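Long-range contacts in integral membrane indolylacetylinositol arabinosyltransferase EmbB (Mycolicibacterium smegmatis MC2 155, PDB 7BVC), which probably transfers arabinose units to build the arabinan of cell-wall arabinogalactan, working as a membrane-embedded glycosyltransferase: residues V262-G267 against G365-M370; R353-R358 against T401-E406; V527-T532 against H580-F585; F541-R546 against P556-M561; A613-V618 against R685-P690. All coordinates share one frame; numbering follows the deposited sequence.

Interaction 1 of 5, residues V262-G267 against G365-M370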
# COMPACT_ATOMS: atom_id res chain seq x y z
N VAL B 262 37.35 -31.70 -0.89
CA VAL B 262 36.96 -30.87 -2.02
C VAL B 262 35.92 -31.62 -2.83
O VAL B 262 36.11 -32.79 -3.15
CB VAL B 262 38.17 -30.49 -2.90
CG1 VAL B 262 37.71 -29.70 -4.12
CG2 VAL B 262 39.19 -29.70 -2.11
N THR B 263 34.81 -30.95 -3.14
CA THR B 263 33.73 -31.50 -3.93
C THR B 263 33.51 -30.63 -5.16
O THR B 263 34.25 -29.68 -5.42
CB THR B 263 32.45 -31.62 -3.10
OG1 THR B 263 32.19 -30.37 -2.45
CG2 THR B 263 32.59 -32.71 -2.05
N ALA B 264 32.48 -30.97 -5.93
CA ALA B 264 32.13 -30.20 -7.12
C ALA B 264 31.22 -29.02 -6.80
O ALA B 264 30.99 -28.18 -7.68
CB ALA B 264 31.45 -31.10 -8.16
N VAL B 265 30.70 -28.94 -5.58
CA VAL B 265 29.86 -27.81 -5.20
C VAL B 265 30.71 -26.61 -4.80
O VAL B 265 30.31 -25.46 -5.00
CB VAL B 265 28.90 -28.22 -4.07
CG1 VAL B 265 27.98 -27.07 -3.69
CG2 VAL B 265 28.10 -29.44 -4.48
N ASP B 266 31.90 -26.86 -4.24
CA ASP B 266 32.77 -25.77 -3.82
C ASP B 266 33.21 -24.93 -5.00
O ASP B 266 33.15 -23.69 -4.95
CB ASP B 266 33.99 -26.33 -3.09
CG ASP B 266 33.65 -26.87 -1.72
OD1 ASP B 266 32.77 -26.29 -1.05
OD2 ASP B 266 34.26 -27.88 -1.31
N GLY B 267 33.66 -25.57 -6.08
CA GLY B 267 34.04 -24.83 -7.27
C GLY B 267 32.88 -24.03 -7.83
O GLY B 267 33.04 -22.86 -8.19
N GLY B 365 26.27 -36.88 4.11
CA GLY B 365 26.58 -38.05 3.31
C GLY B 365 25.82 -38.05 2.00
O GLY B 365 26.04 -38.91 1.15
N SER B 366 24.92 -37.09 1.85
CA SER B 366 24.14 -36.93 0.64
C SER B 366 24.71 -35.79 -0.20
O SER B 366 25.09 -34.75 0.34
CB SER B 366 22.68 -36.66 0.97
OG SER B 366 21.91 -36.48 -0.21
N ARG B 367 24.77 -36.00 -1.51
CA ARG B 367 25.24 -34.97 -2.42
C ARG B 367 24.14 -33.98 -2.80
O ARG B 367 24.42 -32.79 -3.01
CB ARG B 367 25.82 -35.61 -3.69
CG ARG B 367 26.57 -34.66 -4.59
CD ARG B 367 27.70 -33.95 -3.84
NE ARG B 367 28.94 -34.73 -3.85
CZ ARG B 367 29.79 -34.77 -4.87
NH1 ARG B 367 29.54 -34.08 -5.97
NH2 ARG B 367 30.89 -35.50 -4.79
N ALA B 368 22.90 -34.45 -2.88
CA ALA B 368 21.78 -33.56 -3.16
C ALA B 368 21.62 -32.51 -2.07
O ALA B 368 21.27 -31.36 -2.37
CB ALA B 368 20.49 -34.36 -3.31
N ALA B 369 21.90 -32.86 -0.82
CA ALA B 369 21.81 -31.89 0.27
C ALA B 369 22.87 -30.80 0.12
O ALA B 369 22.58 -29.62 0.34
CB ALA B 369 21.93 -32.59 1.62
N MET B 370 24.09 -31.18 -0.26
CA MET B 370 25.14 -30.19 -0.47
C MET B 370 24.79 -29.28 -1.64
O MET B 370 24.97 -28.06 -1.56
CB MET B 370 26.48 -30.89 -0.72
CG MET B 370 27.23 -31.23 0.55
SD MET B 370 28.03 -29.80 1.30
CE MET B 370 29.40 -29.56 0.18

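Interaction 2 of 5, residues R353-R358 against T401-E406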
# COMPACT_ATOMS: atom_id res chain seq x y z
N ARG B 353 31.23 -26.91 6.19
CA ARG B 353 32.10 -27.75 6.99
C ARG B 353 31.85 -27.70 8.49
O ARG B 353 32.60 -28.32 9.24
CB ARG B 353 33.56 -27.40 6.71
CG ARG B 353 34.10 -28.06 5.46
CD ARG B 353 35.11 -27.19 4.75
NE ARG B 353 35.50 -27.77 3.46
CZ ARG B 353 34.82 -27.60 2.34
NH1 ARG B 353 33.72 -26.87 2.33
NH2 ARG B 353 35.25 -28.16 1.21
N GLU B 354 30.83 -26.99 8.96
CA GLU B 354 30.51 -27.00 10.38
C GLU B 354 29.05 -27.27 10.67
O GLU B 354 28.74 -27.92 11.67
CB GLU B 354 30.92 -25.66 11.02
CG GLU B 354 32.41 -25.38 10.98
CD GLU B 354 33.21 -26.33 11.85
OE1 GLU B 354 32.71 -26.71 12.92
OE2 GLU B 354 34.33 -26.70 11.45
N VAL B 355 28.14 -26.80 9.82
CA VAL B 355 26.71 -26.89 10.11
C VAL B 355 26.11 -28.16 9.53
O VAL B 355 25.26 -28.79 10.16
CB VAL B 355 26.00 -25.63 9.58
CG1 VAL B 355 24.50 -25.74 9.80
CG2 VAL B 355 26.54 -24.39 10.26
N LEU B 356 26.53 -28.56 8.33
CA LEU B 356 25.96 -29.75 7.71
C LEU B 356 26.48 -31.04 8.35
O LEU B 356 25.68 -31.95 8.59
CB LEU B 356 26.24 -29.76 6.20
CG LEU B 356 25.53 -28.69 5.37
CD1 LEU B 356 25.60 -29.03 3.90
CD2 LEU B 356 24.09 -28.52 5.82
N PRO B 357 27.78 -31.17 8.64
CA PRO B 357 28.23 -32.37 9.38
C PRO B 357 27.69 -32.45 10.79
O PRO B 357 27.72 -33.54 11.38
CB PRO B 357 29.76 -32.24 9.37
CG PRO B 357 30.05 -31.38 8.21
CD PRO B 357 28.94 -30.39 8.17
N ARG B 358 27.19 -31.35 11.35
CA ARG B 358 26.64 -31.38 12.70
C ARG B 358 25.23 -31.95 12.73
O ARG B 358 24.80 -32.48 13.76
CB ARG B 358 26.65 -29.97 13.30
CG ARG B 358 26.26 -29.89 14.76
CD ARG B 358 27.37 -30.40 15.66
NE ARG B 358 27.08 -30.15 17.06
CZ ARG B 358 26.76 -31.09 17.94
NH1 ARG B 358 26.68 -32.36 17.56
NH2 ARG B 358 26.52 -30.77 19.20
N THR B 401 28.04 -17.12 15.52
CA THR B 401 27.50 -17.34 16.86
C THR B 401 26.97 -18.75 17.02
O THR B 401 27.26 -19.43 18.02
CB THR B 401 26.41 -16.31 17.16
OG1 THR B 401 26.95 -14.99 17.07
CG2 THR B 401 25.85 -16.52 18.55
N TYR B 402 26.18 -19.22 16.05
CA TYR B 402 25.66 -20.58 16.09
C TYR B 402 26.79 -21.61 16.09
O TYR B 402 26.75 -22.59 16.84
CB TYR B 402 24.72 -20.81 14.91
CG TYR B 402 24.28 -22.24 14.71
CD1 TYR B 402 23.23 -22.77 15.44
CD2 TYR B 402 24.89 -23.05 13.77
CE1 TYR B 402 22.81 -24.07 15.25
CE2 TYR B 402 24.49 -24.36 13.58
CZ TYR B 402 23.45 -24.86 14.32
OH TYR B 402 23.04 -26.16 14.13
N VAL B 403 27.81 -21.40 15.25
CA VAL B 403 28.92 -22.34 15.18
C VAL B 403 29.66 -22.40 16.52
O VAL B 403 30.01 -23.48 17.00
CB VAL B 403 29.87 -21.96 14.03
CG1 VAL B 403 31.15 -22.77 14.11
CG2 VAL B 403 29.18 -22.20 12.69
N LEU B 404 29.88 -21.24 17.15
CA LEU B 404 30.60 -21.22 18.41
C LEU B 404 29.78 -21.86 19.53
O LEU B 404 30.34 -22.57 20.38
CB LEU B 404 30.96 -19.78 18.78
CG LEU B 404 32.12 -19.16 18.00
CD1 LEU B 404 32.31 -17.71 18.40
CD2 LEU B 404 33.39 -19.95 18.23
N ILE B 405 28.47 -21.65 19.54
CA ILE B 405 27.63 -22.27 20.56
C ILE B 405 27.60 -23.78 20.37
O ILE B 405 27.64 -24.54 21.35
CB ILE B 405 26.22 -21.65 20.55
CG1 ILE B 405 26.22 -20.38 21.40
CG2 ILE B 405 25.19 -22.64 21.06
CD1 ILE B 405 24.89 -19.69 21.43
N GLU B 406 27.54 -24.25 19.13
CA GLU B 406 27.59 -25.69 18.89
C GLU B 406 28.94 -26.27 19.30
O GLU B 406 29.00 -27.39 19.82
CB GLU B 406 27.30 -26.00 17.43
CG GLU B 406 25.87 -25.70 17.02
CD GLU B 406 24.88 -26.72 17.54
OE1 GLU B 406 25.31 -27.82 17.93
OE2 GLU B 406 23.67 -26.42 17.56

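Interaction 3 of 5, residues V527-T532 against H580-F585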
# COMPACT_ATOMS: atom_id res chain seq x y z
N VAL B 527 12.97 -15.34 -3.80
CA VAL B 527 13.56 -16.65 -3.53
C VAL B 527 14.00 -16.74 -2.07
O VAL B 527 13.70 -17.73 -1.38
CB VAL B 527 14.74 -16.90 -4.49
CG1 VAL B 527 15.23 -18.33 -4.38
CG2 VAL B 527 14.34 -16.58 -5.91
N ALA B 528 14.69 -15.71 -1.58
CA ALA B 528 15.28 -15.75 -0.24
C ALA B 528 14.26 -16.09 0.83
O ALA B 528 14.61 -16.68 1.86
CB ALA B 528 15.95 -14.42 0.07
N PHE B 529 12.99 -15.73 0.62
CA PHE B 529 11.95 -16.02 1.60
C PHE B 529 11.13 -17.26 1.25
O PHE B 529 10.78 -18.03 2.15
CB PHE B 529 11.02 -14.82 1.76
CG PHE B 529 10.01 -14.99 2.85
CD1 PHE B 529 10.41 -15.07 4.17
CD2 PHE B 529 8.66 -15.07 2.56
CE1 PHE B 529 9.48 -15.23 5.18
CE2 PHE B 529 7.73 -15.23 3.56
CZ PHE B 529 8.14 -15.31 4.88
N VAL B 530 10.80 -17.47 -0.03
CA VAL B 530 9.95 -18.60 -0.35
C VAL B 530 10.71 -19.91 -0.20
O VAL B 530 10.17 -20.90 0.32
CB VAL B 530 9.33 -18.45 -1.76
CG1 VAL B 530 8.54 -17.15 -1.84
CG2 VAL B 530 10.39 -18.49 -2.83
N PHE B 531 11.98 -19.95 -0.63
CA PHE B 531 12.75 -21.17 -0.49
C PHE B 531 13.19 -21.42 0.95
O PHE B 531 13.84 -22.44 1.22
CB PHE B 531 13.97 -21.13 -1.41
CG PHE B 531 13.68 -21.59 -2.81
CD1 PHE B 531 12.95 -20.81 -3.68
CD2 PHE B 531 14.14 -22.82 -3.25
CE1 PHE B 531 12.68 -21.23 -4.96
CE2 PHE B 531 13.87 -23.25 -4.54
CZ PHE B 531 13.15 -22.45 -5.39
N THR B 532 12.87 -20.51 1.86
CA THR B 532 13.05 -20.73 3.29
C THR B 532 11.77 -21.23 3.95
O THR B 532 11.80 -22.22 4.68
CB THR B 532 13.52 -19.44 3.98
OG1 THR B 532 14.65 -18.91 3.29
CG2 THR B 532 13.90 -19.72 5.42
N HIS B 580 14.76 -5.34 1.95
CA HIS B 580 16.19 -5.63 2.05
C HIS B 580 16.54 -6.46 3.27
O HIS B 580 17.60 -7.09 3.30
CB HIS B 580 16.99 -4.32 2.09
CG HIS B 580 16.40 -3.22 1.27
ND1 HIS B 580 16.48 -3.20 -0.11
CD2 HIS B 580 15.73 -2.10 1.62
CE1 HIS B 580 15.88 -2.11 -0.56
NE2 HIS B 580 15.42 -1.43 0.47
N HIS B 581 15.66 -6.49 4.28
CA HIS B 581 15.90 -7.26 5.50
C HIS B 581 15.68 -8.75 5.31
O HIS B 581 15.71 -9.49 6.30
CB HIS B 581 15.00 -6.74 6.62
CG HIS B 581 15.25 -5.31 6.99
ND1 HIS B 581 14.45 -4.62 7.88
CD2 HIS B 581 16.21 -4.44 6.60
CE1 HIS B 581 14.91 -3.39 8.01
NE2 HIS B 581 15.97 -3.26 7.24
N PHE B 582 15.46 -9.21 4.08
CA PHE B 582 15.34 -10.64 3.81
C PHE B 582 16.67 -11.28 3.45
O PHE B 582 16.73 -12.51 3.29
CB PHE B 582 14.34 -10.87 2.68
CG PHE B 582 12.91 -10.73 3.10
CD1 PHE B 582 12.48 -11.21 4.33
CD2 PHE B 582 11.98 -10.12 2.27
CE1 PHE B 582 11.17 -11.09 4.72
CE2 PHE B 582 10.67 -9.99 2.66
CZ PHE B 582 10.26 -10.48 3.88
N GLY B 583 17.74 -10.50 3.32
CA GLY B 583 19.06 -11.06 3.12
C GLY B 583 19.66 -11.69 4.36
O GLY B 583 20.73 -12.30 4.27
N LEU B 584 19.00 -11.54 5.51
CA LEU B 584 19.48 -12.15 6.74
C LEU B 584 19.32 -13.66 6.73
O LEU B 584 19.97 -14.34 7.53
CB LEU B 584 18.72 -11.57 7.94
CG LEU B 584 18.91 -10.08 8.18
CD1 LEU B 584 18.00 -9.60 9.28
CD2 LEU B 584 20.35 -9.78 8.51
N PHE B 585 18.49 -14.20 5.85
CA PHE B 585 18.22 -15.63 5.79
C PHE B 585 19.18 -16.37 4.87
O PHE B 585 19.00 -17.57 4.66
CB PHE B 585 16.79 -15.88 5.32
CG PHE B 585 15.74 -15.40 6.29
CD1 PHE B 585 15.62 -15.99 7.54
CD2 PHE B 585 14.89 -14.37 5.95
CE1 PHE B 585 14.66 -15.55 8.43
CE2 PHE B 585 13.93 -13.93 6.84
CZ PHE B 585 13.82 -14.52 8.08

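Interaction 4 of 5, residues F541-R546 against P556-M561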
# COMPACT_ATOMS: atom_id res chain seq x y z
N PHE B 541 6.42 -30.00 10.31
CA PHE B 541 5.31 -30.93 10.46
C PHE B 541 5.76 -32.39 10.36
O PHE B 541 5.08 -33.27 10.89
CB PHE B 541 4.23 -30.64 9.41
CG PHE B 541 3.38 -29.46 9.74
CD1 PHE B 541 2.91 -29.27 11.03
CD2 PHE B 541 3.06 -28.52 8.77
CE1 PHE B 541 2.12 -28.18 11.34
CE2 PHE B 541 2.28 -27.43 9.08
CZ PHE B 541 1.81 -27.26 10.36
N MET B 542 6.88 -32.65 9.69
CA MET B 542 7.39 -34.02 9.61
C MET B 542 8.21 -34.39 10.84
O MET B 542 8.16 -35.54 11.28
CB MET B 542 8.23 -34.19 8.35
CG MET B 542 8.70 -35.61 8.12
SD MET B 542 9.00 -35.98 6.39
CE MET B 542 9.00 -37.77 6.44
N MET B 543 8.95 -33.44 11.41
CA MET B 543 9.66 -33.69 12.66
C MET B 543 8.72 -33.82 13.84
O MET B 543 9.09 -34.42 14.85
CB MET B 543 10.68 -32.58 12.92
CG MET B 543 11.90 -32.63 12.03
SD MET B 543 13.04 -33.95 12.49
CE MET B 543 14.04 -33.13 13.72
N LEU B 544 7.51 -33.25 13.74
CA LEU B 544 6.54 -33.40 14.82
C LEU B 544 6.07 -34.85 14.94
O LEU B 544 6.07 -35.42 16.03
CB LEU B 544 5.36 -32.47 14.60
CG LEU B 544 5.44 -31.10 15.29
CD1 LEU B 544 4.14 -30.34 15.11
CD2 LEU B 544 5.78 -31.26 16.76
N ARG B 545 5.66 -35.45 13.82
CA ARG B 545 5.11 -36.80 13.86
C ARG B 545 6.20 -37.84 14.10
O ARG B 545 6.08 -38.69 14.98
CB ARG B 545 4.35 -37.11 12.57
CG ARG B 545 4.19 -38.59 12.31
CD ARG B 545 3.19 -38.86 11.20
NE ARG B 545 1.83 -38.57 11.61
CZ ARG B 545 0.76 -38.77 10.85
NH1 ARG B 545 -0.45 -38.48 11.31
NH2 ARG B 545 0.90 -39.27 9.63
N ARG B 546 7.26 -37.79 13.30
CA ARG B 546 8.35 -38.75 13.41
C ARG B 546 9.33 -38.32 14.49
O ARG B 546 9.53 -37.13 14.74
CB ARG B 546 9.08 -38.89 12.07
CG ARG B 546 8.37 -39.76 11.06
CD ARG B 546 8.90 -39.49 9.67
NE ARG B 546 8.66 -40.59 8.74
CZ ARG B 546 9.50 -41.60 8.55
NH1 ARG B 546 10.63 -41.67 9.23
NH2 ARG B 546 9.20 -42.55 7.68
N PRO B 556 20.50 -30.61 17.19
CA PRO B 556 20.93 -29.65 16.16
C PRO B 556 19.89 -29.39 15.09
O PRO B 556 19.94 -28.33 14.45
CB PRO B 556 22.19 -30.30 15.57
CG PRO B 556 22.69 -31.19 16.64
CD PRO B 556 21.48 -31.70 17.37
N ALA B 557 18.96 -30.32 14.86
CA ALA B 557 17.93 -30.09 13.86
C ALA B 557 16.79 -29.24 14.41
O ALA B 557 16.17 -28.49 13.66
CB ALA B 557 17.38 -31.42 13.35
N TRP B 558 16.50 -29.35 15.71
CA TRP B 558 15.47 -28.51 16.31
C TRP B 558 15.98 -27.10 16.59
O TRP B 558 15.21 -26.14 16.50
CB TRP B 558 14.95 -29.14 17.60
CG TRP B 558 13.92 -30.21 17.38
CD1 TRP B 558 14.10 -31.56 17.49
CD2 TRP B 558 12.55 -30.02 17.02
NE1 TRP B 558 12.93 -32.22 17.22
CE2 TRP B 558 11.96 -31.30 16.93
CE3 TRP B 558 11.76 -28.90 16.76
CZ2 TRP B 558 10.63 -31.48 16.59
CZ3 TRP B 558 10.43 -29.08 16.43
CH2 TRP B 558 9.88 -30.36 16.35
N ARG B 559 17.27 -26.97 16.94
CA ARG B 559 17.81 -25.64 17.21
C ARG B 559 17.80 -24.76 15.97
O ARG B 559 17.60 -23.54 16.08
CB ARG B 559 19.23 -25.76 17.76
CG ARG B 559 19.30 -26.22 19.20
CD ARG B 559 20.73 -26.47 19.64
NE ARG B 559 20.84 -27.66 20.47
CZ ARG B 559 21.89 -28.47 20.48
NH1 ARG B 559 22.94 -28.21 19.71
NH2 ARG B 559 21.91 -29.54 21.27
N LEU B 560 17.97 -25.34 14.79
CA LEU B 560 17.96 -24.55 13.56
C LEU B 560 16.58 -23.99 13.28
O LEU B 560 16.43 -22.80 12.95
CB LEU B 560 18.45 -25.41 12.39
CG LEU B 560 18.63 -24.71 11.05
CD1 LEU B 560 19.83 -23.78 11.10
CD2 LEU B 560 18.80 -25.74 9.95
N MET B 561 15.54 -24.82 13.41
CA MET B 561 14.18 -24.33 13.25
C MET B 561 13.83 -23.30 14.31
O MET B 561 13.15 -22.31 14.03
CB MET B 561 13.19 -25.50 13.29
CG MET B 561 13.40 -26.52 12.18
SD MET B 561 12.08 -27.74 12.09
CE MET B 561 12.93 -29.19 12.70

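Interaction 5 of 5, residues A613-V618 against R685-P690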
# COMPACT_ATOMS: atom_id res chain seq x y z
N ALA B 613 2.67 -34.59 -3.48
CA ALA B 613 2.16 -33.35 -2.92
C ALA B 613 3.27 -32.34 -2.69
O ALA B 613 3.09 -31.13 -2.92
CB ALA B 613 1.40 -33.62 -1.62
N PHE B 614 4.44 -32.81 -2.26
CA PHE B 614 5.56 -31.89 -2.09
C PHE B 614 6.04 -31.34 -3.43
O PHE B 614 6.40 -30.16 -3.54
CB PHE B 614 6.71 -32.57 -1.35
CG PHE B 614 7.77 -31.61 -0.89
CD1 PHE B 614 7.53 -30.74 0.15
CD2 PHE B 614 9.00 -31.56 -1.52
CE1 PHE B 614 8.50 -29.85 0.57
CE2 PHE B 614 9.97 -30.67 -1.11
CZ PHE B 614 9.72 -29.81 -0.06
N LEU B 615 6.07 -32.19 -4.46
CA LEU B 615 6.40 -31.70 -5.80
C LEU B 615 5.40 -30.64 -6.26
O LEU B 615 5.78 -29.63 -6.87
CB LEU B 615 6.43 -32.87 -6.78
CG LEU B 615 6.80 -32.54 -8.23
CD1 LEU B 615 8.18 -31.93 -8.29
CD2 LEU B 615 6.73 -33.79 -9.09
N SER B 616 4.11 -30.87 -5.99
CA SER B 616 3.09 -29.88 -6.32
C SER B 616 3.36 -28.56 -5.60
O SER B 616 3.24 -27.49 -6.20
CB SER B 616 1.71 -30.41 -5.95
OG SER B 616 0.71 -29.45 -6.21
N LEU B 617 3.72 -28.63 -4.32
CA LEU B 617 4.02 -27.41 -3.57
C LEU B 617 5.23 -26.67 -4.15
O LEU B 617 5.25 -25.44 -4.21
CB LEU B 617 4.25 -27.74 -2.10
CG LEU B 617 4.74 -26.61 -1.20
CD1 LEU B 617 3.76 -25.45 -1.21
CD2 LEU B 617 4.95 -27.11 0.22
N VAL B 618 6.25 -27.42 -4.57
CA VAL B 618 7.43 -26.81 -5.17
C VAL B 618 7.06 -26.08 -6.46
O VAL B 618 7.47 -24.94 -6.70
CB VAL B 618 8.53 -27.86 -5.40
CG1 VAL B 618 9.59 -27.32 -6.33
CG2 VAL B 618 9.13 -28.29 -4.08
N ARG B 685 11.22 -41.40 -9.96
CA ARG B 685 12.09 -40.63 -10.84
C ARG B 685 11.86 -39.14 -10.70
O ARG B 685 12.82 -38.35 -10.70
CB ARG B 685 11.87 -41.06 -12.29
CG ARG B 685 12.31 -42.48 -12.60
CD ARG B 685 11.93 -42.87 -14.02
NE ARG B 685 12.14 -44.30 -14.27
CZ ARG B 685 11.57 -44.97 -15.27
NH1 ARG B 685 10.77 -44.35 -16.11
NH2 ARG B 685 11.81 -46.27 -15.41
N LEU B 686 10.60 -38.72 -10.56
CA LEU B 686 10.29 -37.29 -10.56
C LEU B 686 10.62 -36.62 -9.23
O LEU B 686 10.90 -35.42 -9.20
CB LEU B 686 8.82 -37.07 -10.90
CG LEU B 686 8.36 -37.49 -12.29
CD1 LEU B 686 6.85 -37.42 -12.39
CD2 LEU B 686 9.01 -36.62 -13.36
N THR B 687 10.61 -37.37 -8.13
CA THR B 687 10.71 -36.79 -6.79
C THR B 687 12.03 -37.12 -6.11
O THR B 687 12.06 -37.45 -4.92
CB THR B 687 9.54 -37.24 -5.92
OG1 THR B 687 9.58 -38.66 -5.76
CG2 THR B 687 8.22 -36.85 -6.57
N ALA B 688 13.13 -37.04 -6.85
CA ALA B 688 14.47 -37.19 -6.29
C ALA B 688 15.15 -35.83 -6.36
O ALA B 688 15.55 -35.38 -7.44
CB ALA B 688 15.25 -38.26 -7.05
N ALA B 689 15.27 -35.17 -5.21
CA ALA B 689 15.91 -33.87 -5.07
C ALA B 689 15.26 -32.82 -5.97
O ALA B 689 15.87 -32.39 -6.95
CB ALA B 689 17.41 -33.97 -5.38
N PRO B 690 14.03 -32.39 -5.68
CA PRO B 690 13.40 -31.35 -6.50
C PRO B 690 13.86 -29.95 -6.13
O PRO B 690 13.84 -29.04 -6.97
CB PRO B 690 11.90 -31.54 -6.22
CG PRO B 690 11.86 -32.08 -4.83
CD PRO B 690 13.12 -32.90 -4.64

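Interaction 1 of 5, residues V262-G267 against G365-M370
Thr263 OG1 lies 3.9 Å from Met370 CE and also makes a weak 3.4 Å hydrogen bond to Asp266 OD2, an oxygen that Arg353 grips as well through a salt bridge. The site joins the N-terminal ends of helices 264-279 and 367-381 in the GT-C-family membrane domain, near its surface. Met370 reaches Thr263 because its chain bends at both chi2 and chi3, which carries the methyl across the threonine at about a right angle. Arg367 takes a comparable detour: CG leaves anti to the backbone N (chi1 -169°), then two bends bring the guanidinium to Thr263, whose CG2 sits over one face, 4.3 Å from Arg367 NH2. Two residues beyond Thr263, Val265 packs against Met370, partly against its backbone, with Trp348 of helix 342-355 touching both Val265 and Met370. Val265 CG2 meets Met370 CB at 4.3 Å, while its other branch, Val265 CG1, rests 3.8 Å from Met370 O.

Interaction 2 of 5, residues R353-R358 against T401-E406
Arg358 reaches Glu406 where the chain following helix 342-355 packs on helix 391-411, within the GT-C-family domain. From CB, CG is set anti to the backbone N (chi1 -173°) and a bend at chi2 turns the chain toward the carboxylate. Arg358 CG and CD pass Glu406 OE1 at 3.9 and 4.0 Å, and NE then makes a salt bridge to the same oxygen at 3.1 Å. Its hydrogen bond is weak and bent, with an N-H...O angle of 126°, and the guanidinium and carboxylate planes stand 75° apart. At the tip, Arg358 NH2 stays 3.4 Å from Glu406 OE1, while NH1 pairs with an acidic side chain of a neighbouring protein chain. Glu406 is shared, its OE2 forming a salt bridge with Arg559. Apolar packing flanks the ion pair: Val355 CG2 comes to the edge of the Tyr402 ring, 3.9 Å from CE2, and touches Val403 CG2. Glu354 packs on Val403 with the root of its chain, CB nearest Val403 CG2; its carboxylate turns to Arg258 and to Trp259 of the phosphopantetheine pocket. Within helix 391-411, Glu406 CG lies 3.7 Å above the Tyr402 ring plane, offset toward its rim.

Interaction 3 of 5, residues V527-T532 against H580-F585
Phe529 and Phe582 bring their rings together where the start of the predicted transmembrane helix 527-545 meets the 3-10 segment 580-584, buried within the GT-C-family domain. The planes are 26° from parallel, and a large lateral offset, with centroids 5.2 Å apart, leaves little face-to-face overlap. Phe529 CG lies over one face of the Phe582 ring, and the closest atoms of the pair are Phe529 CD1 and Phe582 CE1, 4.1 Å apart. Beside the rings the main chains come close, because the small Ala528 allows its CB to settle 3.8 Å from Phe582 O. Phe585 approaches through its CB, 4.2 Å from Ala528 O and equally far from Thr532 OG1.

A second layer fixes these groups. With CG anti to the backbone N (chi1 -174°), Phe529 swings its ring out beside the helix, where Tyr511 of a cardiolipin pocket meets it. Phe582 CD1 abuts the edge of the Phe585 ring, in its plane, so Phe582 and the following Phe585 brace each other. The 3-10 segment opens with His580, which touches bound ethambutol, linking this packing to the drug pocket; the Phe582 side chain is about 13 Å from the bound ethambutol. On the helix side, Thr532 OG1 donates back to Ala528 O at 2.6 Å, with a C=O...O angle of 149° and the hydroxyl tilted out of the carbonyl plane.

Interaction 4 of 5, residues F541-R546 against P556-M561
Met543 folds over the indole of Trp558 in the helical hairpin formed by helices 527-545 and 554-570. Starting with CG anti to the carbonyl carbon (chi1 -74°), the methionine bends again at chi2 and chi3, curling its methyl back over the ring. Met543 CE thereby makes a CH-pi contact with the five-membered ring, 4.2 Å from its centroid and 27° off the normal, and also lies 3.8 Å from Ala557 CB. Closer to the backbone, Met543 CB packs 3.8 Å from Trp558 CZ2, and the two side chains run alongside one another, pointing opposite ways. Met561 keeps an extended chi2 and bends only at chi3, which brings its CE to within 3.7 Å of Met543 CG. The same methyl hangs over the rim of the indole, on the face that Met543 uses. Leu544 instead comes to the edge: its CD2 is near the ring plane, 4.2 Å from Trp558 CH2.

The short helical segments are 12.0 Å apart and run roughly antiparallel, at 140°, a spacing bridged by the long side chains. Trp558 touches one bound cardiolipin, and the headgroup of another is held by Arg545 through an ion pair. Helix 586-599 packs along the hairpin, with Leu599 on Met543, Leu595 on Ala557 and Met592 on Met561, while an apolar side chain of a neighbouring protein chain packs on Leu544.

Interaction 5 of 5, residues A613-V618 against R685-P690
The Phe614 ring receives Pro690 at its edge, near the ring plane, with Phe614 CD2 and Pro690 CG 4.4 Å apart. The contact belongs to the helical membrane domain: helix 608-625 packs against the turn that joins the short helix 682-686 to helix 690-712. Met534 and Pro538 of helix 527-545 and Ile691 of helix 690-712 also touch the Phe614 side chain.

Leu615 makes three of the four contacts, using both branches. Its CG stands anti to the backbone N (chi1 -178°), pointing the fork into the bend of the turn. Leu615 CD1 takes the proline side, 4.3 Å from Pro690 CB, whereas Leu615 CD2 meets the end of the short helix at Leu686 CB, also at 4.3 Å. Between these partners the chain leaves helical geometry at Thr687 and turns through Ala689, whose phi is positive (57°). Thr687 offers its methyl to Leu615 and keeps its hydroxyl for other partners, hydrogen-bonding with Val683 O and Arg611. Elsewhere on helix 608-625, Ala613 and Ser616 line a cardiolipin pocket. Leu615 CD2 also lies 4.2 Å from Thr687 CG2.

All five contacts lie in the helical membrane domain, on the same side of the chain's centre. Interactions 1 and 2 alternate along the sequence and touch through the Asp266–Arg353 salt bridge and Met370 against Leu356, their centres about 17 Å apart. Interaction 2 is as far from interaction 4, joined to it by Glu406 and Arg559. Interactions 3 and 4 share helix 527-545, about 20 Å apart between centres, the hairpin contact falling within the chain span bracketed by interaction 3. Interaction 5 comes last and reaches interaction 1 where Ala689 meets Ala368. The set thus ties both consecutive and sequence-distant helices into one bundle, running from the lipid-contacting hairpin to the ethambutol pocket beside interaction 3.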